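Side-chain contacts in superoxide dismutase 1 (Perkinsus marinus, PDB 2CW2), which probably protects the cell by disproportionating toxic superoxide into hydrogen peroxide and molecular oxygen at a bound iron centre: residues K60-Y65 with F107-L112; A80-T83 with K89-T92; K82-I87 with N97-V102; G118-K123 with G133-F138; W156-A159 with L164-V167. All coordinates share one frame; numbering follows the deposited sequence.

Contact 1. Residues K60-Y65 with F107-L112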
# COMPACT_ATOMS: atom_id res chain seq x y z
N LYS A 60 13.46 -9.00 -4.38
CA LYS A 60 13.48 -8.23 -3.13
C LYS A 60 12.24 -8.49 -2.25
O LYS A 60 12.37 -9.06 -1.15
CB LYS A 60 13.72 -6.71 -3.37
CG LYS A 60 15.16 -6.33 -3.93
CD LYS A 60 16.29 -6.81 -3.01
CE LYS A 60 17.71 -6.27 -3.38
NZ LYS A 60 17.76 -5.59 -4.70
N HIS A 61 11.05 -8.10 -2.72
CA HIS A 61 9.85 -8.17 -1.88
C HIS A 61 9.51 -9.60 -1.51
O HIS A 61 9.43 -9.93 -0.33
CB HIS A 61 8.65 -7.53 -2.59
CG HIS A 61 8.77 -6.04 -2.77
ND1 HIS A 61 8.45 -5.14 -1.77
CD2 HIS A 61 9.17 -5.30 -3.83
CE1 HIS A 61 8.66 -3.91 -2.21
NE2 HIS A 61 9.08 -3.98 -3.46
N HIS A 62 9.29 -10.44 -2.52
CA HIS A 62 8.90 -11.83 -2.32
C HIS A 62 9.94 -12.55 -1.46
O HIS A 62 9.62 -13.15 -0.43
CB HIS A 62 8.73 -12.54 -3.67
CG HIS A 62 7.97 -13.84 -3.62
ND1 HIS A 62 7.79 -14.63 -4.74
CD2 HIS A 62 7.35 -14.49 -2.61
CE1 HIS A 62 7.07 -15.69 -4.43
NE2 HIS A 62 6.80 -15.64 -3.13
N GLN A 63 11.19 -12.50 -1.90
CA GLN A 63 12.25 -13.21 -1.19
C GLN A 63 12.38 -12.75 0.25
O GLN A 63 12.66 -13.55 1.14
CB GLN A 63 13.59 -13.07 -1.91
CG GLN A 63 14.74 -13.77 -1.18
CD GLN A 63 14.67 -15.27 -1.30
OE1 GLN A 63 14.68 -15.80 -2.42
NE2 GLN A 63 14.59 -15.97 -0.16
N THR A 64 12.21 -11.46 0.47
CA THR A 64 12.34 -10.91 1.82
C THR A 64 11.21 -11.38 2.72
O THR A 64 11.42 -11.62 3.91
CB THR A 64 12.42 -9.38 1.77
OG1 THR A 64 13.64 -9.01 1.14
CG2 THR A 64 12.55 -8.78 3.18
N TYR A 65 10.01 -11.53 2.17
CA TYR A 65 8.92 -12.05 2.98
C TYR A 65 9.29 -13.46 3.46
O TYR A 65 9.03 -13.84 4.61
CB TYR A 65 7.60 -12.13 2.19
CG TYR A 65 6.86 -10.82 1.95
CD1 TYR A 65 6.47 -10.00 3.01
CD2 TYR A 65 6.52 -10.43 0.66
CE1 TYR A 65 5.76 -8.81 2.77
CE2 TYR A 65 5.83 -9.24 0.41
CZ TYR A 65 5.45 -8.44 1.47
OH TYR A 65 4.76 -7.27 1.21
N PHE A 107 1.65 -17.40 -6.05
CA PHE A 107 0.45 -17.62 -6.84
C PHE A 107 0.39 -16.57 -7.97
O PHE A 107 0.06 -16.90 -9.13
CB PHE A 107 -0.77 -17.46 -5.94
CG PHE A 107 -2.06 -17.93 -6.57
CD1 PHE A 107 -2.57 -19.19 -6.28
CD2 PHE A 107 -2.77 -17.11 -7.43
CE1 PHE A 107 -3.74 -19.64 -6.85
CE2 PHE A 107 -3.97 -17.56 -8.02
CZ PHE A 107 -4.45 -18.82 -7.72
N PHE A 108 0.67 -15.32 -7.62
CA PHE A 108 0.65 -14.21 -8.60
C PHE A 108 1.60 -14.49 -9.77
O PHE A 108 1.21 -14.44 -10.93
CB PHE A 108 1.01 -12.88 -7.91
CG PHE A 108 1.04 -11.69 -8.86
CD1 PHE A 108 -0.09 -11.30 -9.57
CD2 PHE A 108 2.21 -10.94 -9.02
CE1 PHE A 108 -0.06 -10.22 -10.43
CE2 PHE A 108 2.25 -9.84 -9.87
CZ PHE A 108 1.10 -9.48 -10.58
N PHE A 109 2.85 -14.80 -9.47
CA PHE A 109 3.84 -14.99 -10.53
C PHE A 109 3.53 -16.24 -11.38
O PHE A 109 3.80 -16.26 -12.59
CB PHE A 109 5.27 -15.05 -9.93
CG PHE A 109 5.74 -13.76 -9.28
CD1 PHE A 109 6.33 -13.77 -8.02
CD2 PHE A 109 5.66 -12.54 -9.95
CE1 PHE A 109 6.78 -12.59 -7.41
CE2 PHE A 109 6.09 -11.35 -9.35
CZ PHE A 109 6.67 -11.38 -8.06
N ASN A 110 2.95 -17.26 -10.74
CA ASN A 110 2.47 -18.44 -11.47
C ASN A 110 1.32 -18.09 -12.41
O ASN A 110 1.14 -18.74 -13.46
CB ASN A 110 2.02 -19.53 -10.48
CG ASN A 110 3.20 -20.32 -9.88
OD1 ASN A 110 3.11 -20.91 -8.78
ND2 ASN A 110 4.28 -20.37 -10.62
N ASN A 111 0.58 -17.05 -12.04
CA ASN A 111 -0.65 -16.61 -12.70
C ASN A 111 -0.38 -15.76 -13.93
O ASN A 111 -1.32 -15.38 -14.63
CB ASN A 111 -1.51 -15.80 -11.70
CG ASN A 111 -2.90 -15.53 -12.20
OD1 ASN A 111 -3.77 -15.19 -11.43
ND2 ASN A 111 -3.12 -15.71 -13.51
N LEU A 112 0.89 -15.44 -14.18
CA LEU A 112 1.32 -14.72 -15.38
C LEU A 112 2.15 -15.65 -16.28
O LEU A 112 2.69 -16.64 -15.80
CB LEU A 112 2.18 -13.49 -15.02
CG LEU A 112 1.73 -12.67 -13.82
CD1 LEU A 112 2.76 -11.60 -13.44
CD2 LEU A 112 0.36 -12.08 -14.13
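His62 turns CG anti to its own backbone N (chi1 -164°), and Phe109 swings CG anti to its carbonyl carbon (chi1 -66°); these torsions send both rings into the gap between helices 51-73 and 93-110. The two helices belong to the alpha-hairpin domain of the iron/manganese superoxide dismutases, and between these two segments the only side chains that touch are this ring pair. Backbones stay well apart, with 10.1 Å between His62 CA and Phe109 CA. The side chains run past each other in opposite senses until His62 ND1 comes in at the edge of the phenyl ring, near its plane, 3.5 Å from Phe109 CE1. The ring planes make an oblique 41°. Both residues are buried beside the metal site. Phe109 also packs edge-to-face with the iron ligand His57, and His62 lies against the ring of another ligand, His105, so the pair forms part of the second shell of the metal. The other nitrogen of the imidazole, NE2, makes a weak hydrogen bond to Val102 O. Within helix 51-73, Lys60 O takes two donors from opposite faces of its carbonyl plane: Thr64 N at 2.9 Å and Thr64 OG1 at 2.6 Å.

Contact 2. Residues A80-T83 with K89-T92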
# COMPACT_ATOMS: atom_id res chain seq x y z
N ALA A 80 7.16 -23.12 12.18
CA ALA A 80 7.88 -24.03 11.29
C ALA A 80 7.09 -25.29 10.91
O ALA A 80 7.31 -25.86 9.85
CB ALA A 80 9.22 -24.39 11.89
N SER A 81 6.18 -25.74 11.77
CA SER A 81 5.46 -26.98 11.51
C SER A 81 4.29 -26.82 10.54
O SER A 81 3.78 -27.82 10.03
CB SER A 81 5.00 -27.64 12.81
OG SER A 81 3.90 -26.96 13.40
N LYS A 82 3.90 -25.58 10.27
CA LYS A 82 2.70 -25.31 9.48
C LYS A 82 2.98 -24.92 8.03
O LYS A 82 3.94 -24.21 7.73
CB LYS A 82 1.86 -24.20 10.13
CG LYS A 82 1.34 -24.55 11.51
CD LYS A 82 0.23 -23.61 11.94
CE LYS A 82 -0.47 -24.11 13.20
NZ LYS A 82 -1.37 -23.05 13.80
N THR A 83 2.10 -25.38 7.15
CA THR A 83 2.15 -25.03 5.74
C THR A 83 1.72 -23.58 5.68
O THR A 83 1.09 -23.07 6.61
CB THR A 83 1.17 -25.92 4.97
OG1 THR A 83 1.69 -27.27 4.93
CG2 THR A 83 1.15 -25.56 3.54
N LYS A 89 -4.72 -19.80 7.56
CA LYS A 89 -6.00 -20.13 8.18
C LYS A 89 -6.02 -19.85 9.68
O LYS A 89 -7.07 -19.57 10.25
CB LYS A 89 -6.37 -21.60 7.93
CG LYS A 89 -6.74 -21.92 6.48
CD LYS A 89 -6.87 -23.45 6.28
CE LYS A 89 -7.35 -23.84 4.87
NZ LYS A 89 -8.76 -23.40 4.60
N THR A 90 -4.84 -19.87 10.30
CA THR A 90 -4.72 -20.05 11.73
C THR A 90 -3.86 -18.98 12.45
O THR A 90 -4.01 -18.74 13.66
CB THR A 90 -4.18 -21.49 11.89
OG1 THR A 90 -5.26 -22.36 12.26
CG2 THR A 90 -3.16 -21.61 12.94
N GLU A 91 -2.97 -18.30 11.73
CA GLU A 91 -2.16 -17.32 12.44
C GLU A 91 -2.73 -15.90 12.43
O GLU A 91 -3.79 -15.64 11.86
CB GLU A 91 -0.67 -17.38 12.05
CG GLU A 91 0.27 -17.80 13.19
CD GLU A 91 0.18 -19.30 13.52
OE1 GLU A 91 -0.20 -20.08 12.62
OE2 GLU A 91 0.47 -19.69 14.68
N THR A 92 -2.06 -15.00 13.14
CA THR A 92 -2.51 -13.62 13.28
C THR A 92 -1.30 -12.72 13.20
O THR A 92 -0.16 -13.19 13.36
CB THR A 92 -3.20 -13.37 14.64
OG1 THR A 92 -2.27 -13.63 15.70
CG2 THR A 92 -4.34 -14.33 14.87
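From the short connection between helices 77-81 and 84-90 of the alpha-hairpin domain, Lys82 reaches to the C-terminal end of helix 84-90, and its chain ends beside Thr90 and Glu91. It contributes more than half of the small buried area. Beyond CG the lysine chain is extended, and CD and CE lie alongside Glu91 and Thr90: Lys82 CE is 3.7 Å from Thr90 CG2, the lysine meeting the threonine at roughly a right angle. The model puts NZ too near that same methyl, so the exact place of the ammonium group is doubtful. Glu91, the first residue past the end of helix 84-90, bends at chi2 (74°) and turns its carboxylate back to the lysine. The resulting salt bridge from Lys82 NZ to Glu91 OE1 is weak and long at 3.4 Å, and it inherits the uncertainty in NZ. All of this happens at the surface, where solvent would probably soften the attraction further. The glutamate side chain also touches Thr78 and Ile79 of helix 77-81, and its backbone O accepts a hydrogen bond from Arg177 NH1. Along the shaft of the lysine, Lys82 CD rests 3.6 Å from Glu91 OE1.

Contact 3. Residues K82-I87 with N97-V102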
# COMPACT_ATOMS: atom_id res chain seq x y z
N LYS A 82 3.90 -25.58 10.27
CA LYS A 82 2.70 -25.31 9.48
C LYS A 82 2.98 -24.92 8.03
O LYS A 82 3.94 -24.21 7.73
CB LYS A 82 1.86 -24.20 10.13
CG LYS A 82 1.34 -24.55 11.51
CD LYS A 82 0.23 -23.61 11.94
CE LYS A 82 -0.47 -24.11 13.20
NZ LYS A 82 -1.37 -23.05 13.80
N THR A 83 2.10 -25.38 7.15
CA THR A 83 2.15 -25.03 5.74
C THR A 83 1.72 -23.58 5.68
O THR A 83 1.09 -23.07 6.61
CB THR A 83 1.17 -25.92 4.97
OG1 THR A 83 1.69 -27.27 4.93
CG2 THR A 83 1.15 -25.56 3.54
N LEU A 84 2.11 -22.90 4.60
CA LEU A 84 1.68 -21.52 4.39
C LEU A 84 0.17 -21.42 4.56
O LEU A 84 -0.33 -20.51 5.22
CB LEU A 84 2.03 -21.13 2.97
CG LEU A 84 3.24 -20.24 2.68
CD1 LEU A 84 4.33 -20.14 3.75
CD2 LEU A 84 3.78 -20.50 1.27
N GLU A 85 -0.56 -22.35 3.94
CA GLU A 85 -2.02 -22.39 3.99
C GLU A 85 -2.54 -22.53 5.41
O GLU A 85 -3.57 -21.95 5.76
CB GLU A 85 -2.54 -23.57 3.16
CG GLU A 85 -2.65 -23.28 1.67
CD GLU A 85 -1.66 -24.07 0.86
OE1 GLU A 85 -0.56 -24.36 1.40
OE2 GLU A 85 -1.96 -24.40 -0.31
N GLN A 86 -1.86 -23.33 6.24
CA GLN A 86 -2.30 -23.46 7.63
C GLN A 86 -2.07 -22.17 8.42
O GLN A 86 -2.85 -21.82 9.30
CB GLN A 86 -1.61 -24.65 8.32
CG GLN A 86 -2.12 -25.99 7.83
CD GLN A 86 -1.25 -27.15 8.26
OE1 GLN A 86 -0.03 -27.02 8.33
NE2 GLN A 86 -1.88 -28.30 8.55
N ILE A 87 -0.97 -21.48 8.11
CA ILE A 87 -0.71 -20.20 8.77
C ILE A 87 -1.74 -19.16 8.31
O ILE A 87 -2.23 -18.32 9.10
CB ILE A 87 0.74 -19.72 8.48
CG1 ILE A 87 1.77 -20.76 8.96
CG2 ILE A 87 0.97 -18.35 9.08
CD1 ILE A 87 3.23 -20.46 8.52
N ASN A 97 0.70 -12.25 8.08
CA ASN A 97 0.93 -11.33 6.96
C ASN A 97 2.05 -11.86 6.08
O ASN A 97 1.99 -11.78 4.85
CB ASN A 97 1.27 -9.91 7.45
CG ASN A 97 0.06 -9.18 8.04
OD1 ASN A 97 -1.10 -9.47 7.71
ND2 ASN A 97 0.33 -8.19 8.91
N GLN A 98 3.07 -12.44 6.72
CA GLN A 98 4.21 -12.91 5.95
C GLN A 98 3.87 -14.16 5.17
O GLN A 98 4.19 -14.26 3.98
CB GLN A 98 5.39 -13.19 6.86
CG GLN A 98 5.81 -11.99 7.65
CD GLN A 98 6.84 -12.37 8.65
OE1 GLN A 98 7.38 -13.46 8.58
NE2 GLN A 98 7.11 -11.50 9.59
N ALA A 99 3.27 -15.14 5.84
CA ALA A 99 2.93 -16.38 5.15
C ALA A 99 1.96 -16.13 3.99
O ALA A 99 2.11 -16.67 2.88
CB ALA A 99 2.33 -17.37 6.13
N ALA A 100 0.96 -15.29 4.26
CA ALA A 100 -0.02 -14.88 3.25
C ALA A 100 0.68 -14.24 2.05
O ALA A 100 0.46 -14.64 0.90
CB ALA A 100 -1.07 -13.93 3.86
N GLN A 101 1.57 -13.29 2.32
CA GLN A 101 2.28 -12.61 1.24
C GLN A 101 3.18 -13.55 0.46
O GLN A 101 3.28 -13.43 -0.76
CB GLN A 101 3.07 -11.41 1.76
CG GLN A 101 2.19 -10.22 2.11
CD GLN A 101 1.55 -9.60 0.87
OE1 GLN A 101 0.55 -10.09 0.40
NE2 GLN A 101 2.13 -8.50 0.38
N VAL A 102 3.80 -14.53 1.13
CA VAL A 102 4.64 -15.47 0.40
C VAL A 102 3.75 -16.26 -0.57
O VAL A 102 4.08 -16.38 -1.75
CB VAL A 102 5.38 -16.44 1.36
CG1 VAL A 102 5.96 -17.66 0.58
CG2 VAL A 102 6.49 -15.73 2.10
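Ile87 and Ala99 make the tight end of this helix-helix contact, in which the short helix 84-90 lies against helix 93-110 of the alpha-hairpin domain. Ile87 sets CG2 anti to its backbone N and pushes that branch onto the alanine methyl; Ile87 CG2 to Ala99 CB is 3.4 Å, closer than carbons usually pack. The small alanine probably lets the backbones come so near, with Leu84 CA only 5.3 Å from Ala99 CA. Leu84 spreads wider. Its CD2 meets Val102 CG1 at 3.6 Å, the two side chains at about a right angle, while its CD1 stays a looser 4.2 Å from Ala99 CB. Leu84 CG also touches the backbone, 3.7 Å from Ala99 O, and Phe33 packs against the leucine from outside the pair. Thr83 and Gln86, by contrast, are exposed. Thr83, the N-cap residue, gives its backbone N-H to Gln86 OE1 at 2.9 Å and a nearly straight 172°; its side chain makes no capping bond, leaving the capping box half made. No hydrogen bond crosses between the segments: what crosses is aliphatic packing, and the polar bond lies in the first turn of helix 84-90, consistent with stabilising its start.

Contact 4. Residues G118-K123 with G133-F138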
# COMPACT_ATOMS: atom_id res chain seq x y z
N GLY A 118 -5.09 -12.87 -23.48
CA GLY A 118 -6.20 -13.16 -24.36
C GLY A 118 -7.39 -13.84 -23.70
O GLY A 118 -7.52 -13.89 -22.45
N GLU A 119 -8.27 -14.34 -24.54
CA GLU A 119 -9.50 -14.96 -24.05
C GLU A 119 -9.18 -16.33 -23.44
O GLU A 119 -8.30 -17.05 -23.92
CB GLU A 119 -10.50 -15.07 -25.20
CG GLU A 119 -11.14 -13.73 -25.52
CD GLU A 119 -11.90 -13.73 -26.84
OE1 GLU A 119 -12.19 -12.62 -27.34
OE2 GLU A 119 -12.21 -14.81 -27.37
N PRO A 120 -9.87 -16.69 -22.36
CA PRO A 120 -9.64 -18.00 -21.74
C PRO A 120 -10.21 -19.13 -22.61
O PRO A 120 -11.17 -18.92 -23.38
CB PRO A 120 -10.44 -17.90 -20.44
CG PRO A 120 -11.61 -17.00 -20.82
CD PRO A 120 -10.92 -15.91 -21.67
N THR A 121 -9.62 -20.31 -22.49
CA THR A 121 -10.17 -21.51 -23.10
C THR A 121 -10.39 -22.58 -22.01
O THR A 121 -10.05 -22.36 -20.84
CB THR A 121 -9.25 -22.07 -24.25
OG1 THR A 121 -8.02 -22.57 -23.71
CG2 THR A 121 -8.78 -20.96 -25.21
N GLY A 122 -10.94 -23.73 -22.39
CA GLY A 122 -11.10 -24.83 -21.45
C GLY A 122 -12.11 -24.57 -20.34
O GLY A 122 -13.03 -23.78 -20.49
N LYS A 123 -11.93 -25.23 -19.20
CA LYS A 123 -12.94 -25.16 -18.16
C LYS A 123 -13.19 -23.76 -17.55
O LYS A 123 -14.34 -23.42 -17.28
CB LYS A 123 -12.69 -26.18 -17.04
CG LYS A 123 -13.94 -26.42 -16.20
CD LYS A 123 -14.93 -27.31 -16.97
CE LYS A 123 -14.31 -28.68 -17.34
NZ LYS A 123 -14.29 -29.04 -18.82
N GLY A 133 -21.62 -14.48 -17.30
CA GLY A 133 -22.33 -14.29 -18.56
C GLY A 133 -21.44 -14.27 -19.79
O GLY A 133 -21.78 -14.84 -20.83
N SER A 134 -20.28 -13.63 -19.67
CA SER A 134 -19.32 -13.55 -20.76
C SER A 134 -17.97 -13.19 -20.18
O SER A 134 -17.88 -12.62 -19.08
CB SER A 134 -19.74 -12.48 -21.78
OG SER A 134 -19.52 -11.16 -21.27
N PHE A 135 -16.91 -13.51 -20.92
CA PHE A 135 -15.59 -13.07 -20.51
C PHE A 135 -15.52 -11.54 -20.44
O PHE A 135 -14.89 -10.98 -19.53
CB PHE A 135 -14.51 -13.62 -21.44
CG PHE A 135 -13.13 -13.19 -21.06
CD1 PHE A 135 -12.62 -13.51 -19.82
CD2 PHE A 135 -12.34 -12.45 -21.94
CE1 PHE A 135 -11.36 -13.11 -19.45
CE2 PHE A 135 -11.05 -12.05 -21.58
CZ PHE A 135 -10.57 -12.37 -20.33
N GLU A 136 -16.14 -10.84 -21.39
CA GLU A 136 -16.08 -9.38 -21.37
C GLU A 136 -16.61 -8.82 -20.03
O GLU A 136 -16.03 -7.91 -19.42
CB GLU A 136 -16.84 -8.75 -22.55
CG GLU A 136 -17.27 -9.74 -23.63
CD GLU A 136 -18.74 -9.62 -24.07
OE1 GLU A 136 -19.35 -8.53 -23.89
OE2 GLU A 136 -19.30 -10.63 -24.62
N LYS A 137 -17.72 -9.37 -19.57
CA LYS A 137 -18.32 -8.87 -18.33
C LYS A 137 -17.46 -9.23 -17.12
O LYS A 137 -17.28 -8.42 -16.21
CB LYS A 137 -19.76 -9.35 -18.19
CG LYS A 137 -20.66 -8.62 -19.23
CD LYS A 137 -22.04 -9.23 -19.40
CE LYS A 137 -22.20 -9.86 -20.78
NZ LYS A 137 -22.66 -11.24 -20.65
N PHE A 138 -16.93 -10.44 -17.11
CA PHE A 138 -16.00 -10.82 -16.05
C PHE A 138 -14.80 -9.86 -16.01
O PHE A 138 -14.38 -9.38 -14.95
CB PHE A 138 -15.48 -12.24 -16.26
CG PHE A 138 -14.29 -12.56 -15.41
CD1 PHE A 138 -14.43 -12.68 -14.03
CD2 PHE A 138 -13.02 -12.68 -15.97
CE1 PHE A 138 -13.32 -12.95 -13.22
CE2 PHE A 138 -11.91 -12.96 -15.19
CZ PHE A 138 -12.05 -13.09 -13.80
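Ser134 OG accepts the backbone N-H of Lys137 at 3.1 Å and 160°, an N-cap bond at the start of helix 135-148, whose first residue, Phe135, meets Pro120. The contact is a surface patch around the start of helix 122-132, where the loop entering that helix folds back onto the start of the next one; Gly133, with positive phi, makes the turn between those helices. Phe135 holds CG anti to its backbone N (chi1 180°), which carries the phenyl ring out to the proline. They meet in a CH-pi contact: Pro120 CD stands 3.4 Å from the centroid of the Phe135 ring, just 9° off its normal. With the methylene so central, all six ring carbons lie at similar distances from it, and the closest, Phe135 CD1, is 3.5 Å from Pro120 CD. The pyrrolidine ring is also packed by Trp214, Ala125 and Ile128, so it wedges between three helices. Glu119 adds only its aliphatic part, CG lying 4.0 Å from Phe135 CD2. Gly118 O, hydrogen-bonded to Trp214 NE1, approaches the phenyl ring obliquely and reaches 4.0 Å from Phe135 CZ.

Contact 5. Residues W156-A159 with L164-V167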
# COMPACT_ATOMS: atom_id res chain seq x y z
N TRP A 156 -8.93 -11.34 -6.12
CA TRP A 156 -8.91 -12.78 -6.36
C TRP A 156 -10.15 -13.20 -7.15
O TRP A 156 -11.24 -12.67 -6.92
CB TRP A 156 -8.99 -13.51 -5.02
CG TRP A 156 -7.87 -13.28 -4.09
CD1 TRP A 156 -7.76 -12.27 -3.15
CD2 TRP A 156 -6.69 -14.07 -3.96
NE1 TRP A 156 -6.57 -12.40 -2.46
CE2 TRP A 156 -5.90 -13.50 -2.94
CE3 TRP A 156 -6.21 -15.22 -4.61
CZ2 TRP A 156 -4.67 -14.03 -2.54
CZ3 TRP A 156 -4.98 -15.74 -4.23
CH2 TRP A 156 -4.23 -15.14 -3.21
N LEU A 157 -9.97 -14.14 -8.07
CA LEU A 157 -11.08 -14.94 -8.59
C LEU A 157 -11.00 -16.20 -7.76
O LEU A 157 -9.94 -16.84 -7.71
CB LEU A 157 -10.90 -15.29 -10.07
CG LEU A 157 -12.02 -16.24 -10.54
CD1 LEU A 157 -13.36 -15.53 -10.43
CD2 LEU A 157 -11.80 -16.64 -11.97
N ILE A 158 -12.11 -16.53 -7.11
CA ILE A 158 -12.21 -17.68 -6.24
C ILE A 158 -13.30 -18.65 -6.72
O ILE A 158 -14.20 -18.26 -7.43
CB ILE A 158 -12.56 -17.13 -4.83
CG1 ILE A 158 -11.56 -17.60 -3.82
CG2 ILE A 158 -14.02 -17.28 -4.46
CD1 ILE A 158 -10.37 -16.74 -3.88
N ALA A 159 -13.16 -19.92 -6.36
CA ALA A 159 -14.28 -20.86 -6.42
C ALA A 159 -14.78 -20.99 -4.99
O ALA A 159 -14.02 -21.33 -4.08
CB ALA A 159 -13.82 -22.22 -6.92
N LEU A 164 -17.98 -19.30 -9.07
CA LEU A 164 -16.94 -18.28 -9.24
C LEU A 164 -17.37 -17.00 -8.56
O LEU A 164 -18.53 -16.59 -8.64
CB LEU A 164 -16.73 -17.99 -10.72
CG LEU A 164 -16.11 -19.04 -11.64
CD1 LEU A 164 -15.56 -18.34 -12.90
CD2 LEU A 164 -15.01 -19.81 -10.93
N LYS A 165 -16.42 -16.34 -7.91
CA LYS A 165 -16.70 -15.06 -7.29
C LYS A 165 -15.44 -14.22 -7.23
O LYS A 165 -14.34 -14.76 -7.06
CB LYS A 165 -17.29 -15.31 -5.90
CG LYS A 165 -17.45 -14.14 -5.00
CD LYS A 165 -17.56 -14.67 -3.56
CE LYS A 165 -19.00 -14.85 -3.12
NZ LYS A 165 -19.09 -15.25 -1.68
N ILE A 166 -15.59 -12.92 -7.39
CA ILE A 166 -14.46 -12.01 -7.29
C ILE A 166 -14.42 -11.46 -5.88
O ILE A 166 -15.42 -10.92 -5.39
CB ILE A 166 -14.58 -10.86 -8.29
CG1 ILE A 166 -14.51 -11.38 -9.72
CG2 ILE A 166 -13.47 -9.80 -8.02
CD1 ILE A 166 -14.98 -10.39 -10.79
N VAL A 167 -13.28 -11.62 -5.21
CA VAL A 167 -13.15 -11.11 -3.85
C VAL A 167 -11.87 -10.31 -3.70
O VAL A 167 -10.84 -10.62 -4.34
CB VAL A 167 -13.15 -12.22 -2.78
CG1 VAL A 167 -14.46 -13.00 -2.80
CG2 VAL A 167 -11.97 -13.16 -2.94
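An antiparallel beta hairpin in the C-terminal domain joins strand 153-159, the middle strand of its sheet, to strand 164-170 at the border. Trp156 pairs with Val167 and Ile158 with Lys165 as hydrogen-bonded pairs, Leu157 with Ile166 and Ala159 with Leu164 as non-hydrogen-bonded ones. Four backbone bonds tie them. Trp156 N to Val167 O is the shortest at 2.7 Å; Val167 N returns to Trp156 O at 2.9 Å. Ile158 N to Lys165 O measures 2.8 Å, and Lys165 N answers to Ile158 O at 3.0 Å. On the face of Trp156 and Ile158, Val167 CG2 serves two neighbours, lying 3.7 Å from Trp156 CB and 4.0 Å from Ile158 CD1. Trp156 carries its indole away from the neighbouring strand segment, and NE1 donates to Gly173 O. On the other face Leu157, with CG anti to its backbone N (chi1 175°), sweeps CD1 across the neighbouring strand to 3.6 Å from Lys165 O. Leu157 and Ile166 pack on Phe138, while Leu164 meets helix 122-132. Backbone bonding thus fixes the strand register, leaving side-chain contacts between the strands mainly apolar, with Lys165 at the exposed margin.

How the contacts relate
Contacts 1 to 3 all lie in the alpha-hairpin domain. Contact 1 joins its two long helices, 51-73 and 93-110; contacts 2 and 3 fall in the chain between the two segments of contact 1, sharing Lys82 and Thr83, with centres 6 Å apart. Contact 3 uses helix 93-110 as well and touches contact 1 through Tyr65 and Gln101. Contacts 4 and 5 follow in the C-terminal part, with centres 14 Å apart, and meet through Phe138. Contacts 2 and 4 are farthest apart, about 35 Å between centres, on opposite sides of the chain's centre. Phe107 touching Trp156 bridges the two parts, both of which supply iron ligands.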